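PDB 6F2P: paenibacillus xanthan lyase, which removes terminal mannosyl residues from the side chains of xanthan by an elimination reaction, as a polysaccharide lyase of family 8. Local coordinates for residues L105-M108 / N109-F113. Numbering follows the deposited sequence.
Sequences LDWM and NANQF
M108 O accepts two good hydrogen bonds from just past the end of helix 95-111, from Q112 N at 3.0 Å and from F113 N at 2.8 Å. The two donors come from opposite faces of the carbonyl plane. A longer, weak bond from N111 N (3.3 Å) reaches the same oxygen. The M108 side chain is bent at chi2 and chi3. This brings its methyl CE to 3.8 Å from Q112 CB, and T73 and Y74 of helix 68-85 also touch this side chain.

W107 meets N111 through its indole. With CG anti to the backbone N (chi1 -171°), the indole lies beside its own carbonyl carbon, and N111 comes over one face. N111 CB sits 3.7 Å from the centroid of the six-membered ring, nearly on the ring normal, in a CH-pi contact.

This is the C-terminal end of a helix in the N-terminal alpha-helical domain of family 8 lyases. The helix unwinds here: F113 N makes an i to i-5 bond beside the i to i-4 bond of Q112 N. Q112 is the first residue to leave helical backbone angles. N109 N still bonds L105 O at 2.9 Å, but A110 N turns to W107 O, also at 2.9 Å, and its bond to D106 O is weak. The N109 side chain leads away and touches N152 of helix 147-160. The D106 carboxylate is hydrogen-bonded by Y153 and Q149 of the same helix.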
ATOM      1  N   LEU A 105     -10.027 -32.970  38.403  1.00 19.31           N
ATOM      2  CA  LEU A 105      -8.741 -32.268  38.398  1.00 21.76           C
ATOM      3  C   LEU A 105      -7.629 -33.136  38.983  1.00 21.04           C
ATOM      4  O   LEU A 105      -6.521 -33.203  38.446  1.00 22.16           O
ATOM      5  CB  LEU A 105      -8.834 -30.945  39.161  1.00 17.95           C
ATOM      6  CG  LEU A 105      -9.747 -29.859  38.588  1.00 18.44           C
ATOM      7  CD1 LEU A 105      -9.878 -28.719  39.588  1.00 19.67           C
ATOM      8  CD2 LEU A 105      -9.214 -29.350  37.246  1.00 16.48           C
ATOM      9  N   ASP A 106      -7.938 -33.818  40.076  1.00 20.47           N
ATOM     10  CA  ASP A 106      -6.943 -34.644  40.733  1.00 20.84           C
ATOM     11  C   ASP A 106      -6.623 -35.877  39.920  1.00 17.81           C
ATOM     12  O   ASP A 106      -5.492 -36.367  39.931  1.00 17.07           O
ATOM     13  CB  ASP A 106      -7.402 -34.994  42.135  1.00 17.52           C
ATOM     14  CG  ASP A 106      -7.249 -33.825  43.083  1.00 26.86           C
ATOM     15  OD1 ASP A 106      -6.242 -33.091  42.933  1.00 25.67           O
ATOM     16  OD2 ASP A 106      -8.126 -33.632  43.957  1.00 27.98           O
ATOM     17  N   TRP A 107      -7.615 -36.358  39.185  1.00 22.21           N
ATOM     18  CA  TRP A 107      -7.386 -37.478  38.291  1.00 21.15           C
ATOM     19  C   TRP A 107      -6.425 -37.058  37.184  1.00 24.81           C
ATOM     20  O   TRP A 107      -5.456 -37.767  36.887  1.00 23.57           O
ATOM     21  CB  TRP A 107      -8.695 -38.012  37.700  1.00 18.32           C
ATOM     22  CG  TRP A 107      -8.471 -39.296  36.969  1.00 23.49           C
ATOM     23  CD1 TRP A 107      -8.525 -40.555  37.493  1.00 19.22           C
ATOM     24  CD2 TRP A 107      -8.103 -39.448  35.593  1.00 22.41           C
ATOM     25  NE1 TRP A 107      -8.224 -41.482  36.526  1.00 20.49           N
ATOM     26  CE2 TRP A 107      -7.963 -40.828  35.349  1.00 20.40           C
ATOM     27  CE3 TRP A 107      -7.877 -38.550  34.541  1.00 23.05           C
ATOM     28  CZ2 TRP A 107      -7.614 -41.335  34.095  1.00 19.53           C
ATOM     29  CZ3 TRP A 107      -7.533 -39.058  33.293  1.00 23.31           C
ATOM     30  CH2 TRP A 107      -7.409 -40.438  33.083  1.00 23.43           C
ATOM     31  N   MET A 108      -6.695 -35.901  36.578  1.00 21.05           N
ATOM     32  CA  MET A 108      -5.825 -35.389  35.527  1.00 19.96           C
ATOM     33  C   MET A 108      -4.416 -35.246  36.083  1.00 21.51           C
ATOM     34  O   MET A 108      -3.440 -35.575  35.410  1.00 22.73           O
ATOM     35  CB  MET A 108      -6.316 -34.044  34.985  1.00 16.05           C
ATOM     36  CG  MET A 108      -7.559 -34.117  34.119  1.00 18.01           C
ATOM     37  SD  MET A 108      -7.393 -35.140  32.637  1.00 22.29           S
ATOM     38  CE  MET A 108      -6.371 -34.112  31.589  1.00 16.71           C
ATOM     39  N   ASN A 109      -4.312 -34.774  37.322  1.00 19.07           N
ATOM     40  CA  ASN A 109      -2.997 -34.589  37.922  1.00 20.39           C
ATOM     41  C   ASN A 109      -2.272 -35.897  38.179  1.00 24.76           C
ATOM     42  O   ASN A 109      -1.046 -35.919  38.303  1.00 24.60           O
ATOM     43  CB  ASN A 109      -3.070 -33.785  39.213  1.00 15.03           C
ATOM     44  CG  ASN A 109      -1.704 -33.353  39.685  1.00 25.03           C
ATOM     45  OD1 ASN A 109      -1.155 -32.352  39.204  1.00 28.63           O
ATOM     46  ND2 ASN A 109      -1.123 -34.120  40.606  1.00 24.51           N
ATOM     47  N   ALA A 110      -3.032 -36.986  38.265  1.00 21.62           N
ATOM     48  CA  ALA A 110      -2.447 -38.281  38.578  1.00 24.92           C
ATOM     49  C   ALA A 110      -2.128 -39.074  37.329  1.00 24.83           C
ATOM     50  O   ALA A 110      -1.328 -40.004  37.374  1.00 32.45           O
ATOM     51  CB  ALA A 110      -3.370 -39.084  39.481  1.00 17.66           C
ATOM     52  N   ASN A 111      -2.742 -38.706  36.210  1.00 21.45           N
ATOM     53  CA  ASN A 111      -2.751 -39.596  35.055  1.00 22.56           C
ATOM     54  C   ASN A 111      -2.293 -38.986  33.735  1.00 27.51           C
ATOM     55  O   ASN A 111      -1.648 -39.657  32.924  1.00 25.91           O
ATOM     56  CB  ASN A 111      -4.146 -40.201  34.896  1.00 22.40           C
ATOM     57  CG  ASN A 111      -4.512 -41.112  36.054  1.00 24.81           C
ATOM     58  OD1 ASN A 111      -5.356 -40.776  36.882  1.00 24.11           O
ATOM     59  ND2 ASN A 111      -3.866 -42.268  36.119  1.00 21.15           N
ATOM     60  N   GLN A 112      -2.620 -37.716  33.529  1.00 25.11           N
ATOM     61  CA  GLN A 112      -2.408 -37.084  32.236  1.00 26.60           C
ATOM     62  C   GLN A 112      -1.597 -35.794  32.280  1.00 23.34           C
ATOM     63  O   GLN A 112      -0.607 -35.664  31.562  1.00 24.74           O
ATOM     64  CB  GLN A 112      -3.757 -36.839  31.556  1.00 28.20           C
ATOM     65  CG  GLN A 112      -4.339 -38.095  30.943  1.00 24.12           C
ATOM     66  CD  GLN A 112      -3.385 -38.714  29.952  1.00 27.08           C
ATOM     67  OE1 GLN A 112      -3.028 -39.885  30.068  1.00 22.98           O
ATOM     68  NE2 GLN A 112      -2.954 -37.923  28.969  1.00 21.89           N
ATOM     69  N   PHE A 113      -2.020 -34.849  33.119  1.00 19.87           N
ATOM     70  CA  PHE A 113      -1.455 -33.501  33.117  1.00 18.81           C
ATOM     71  C   PHE A 113      -0.863 -33.116  34.462  1.00 21.54           C
ATOM     72  O   PHE A 113      -1.582 -32.734  35.395  1.00 17.81           O
ATOM     73  CB  PHE A 113      -2.516 -32.472  32.726  1.00 18.18           C
ATOM     74  CG  PHE A 113      -1.951 -31.128  32.401  1.00 17.64           C
ATOM     75  CD1 PHE A 113      -1.485 -30.850  31.124  1.00 20.89           C
ATOM     76  CD2 PHE A 113      -1.870 -30.138  33.370  1.00 17.66           C
ATOM     77  CE1 PHE A 113      -0.952 -29.602  30.812  1.00 19.25           C
ATOM     78  CE2 PHE A 113      -1.344 -28.894  33.067  1.00 18.47           C
ATOM     79  CZ  PHE A 113      -0.882 -28.624  31.785  1.00 16.85           C
TER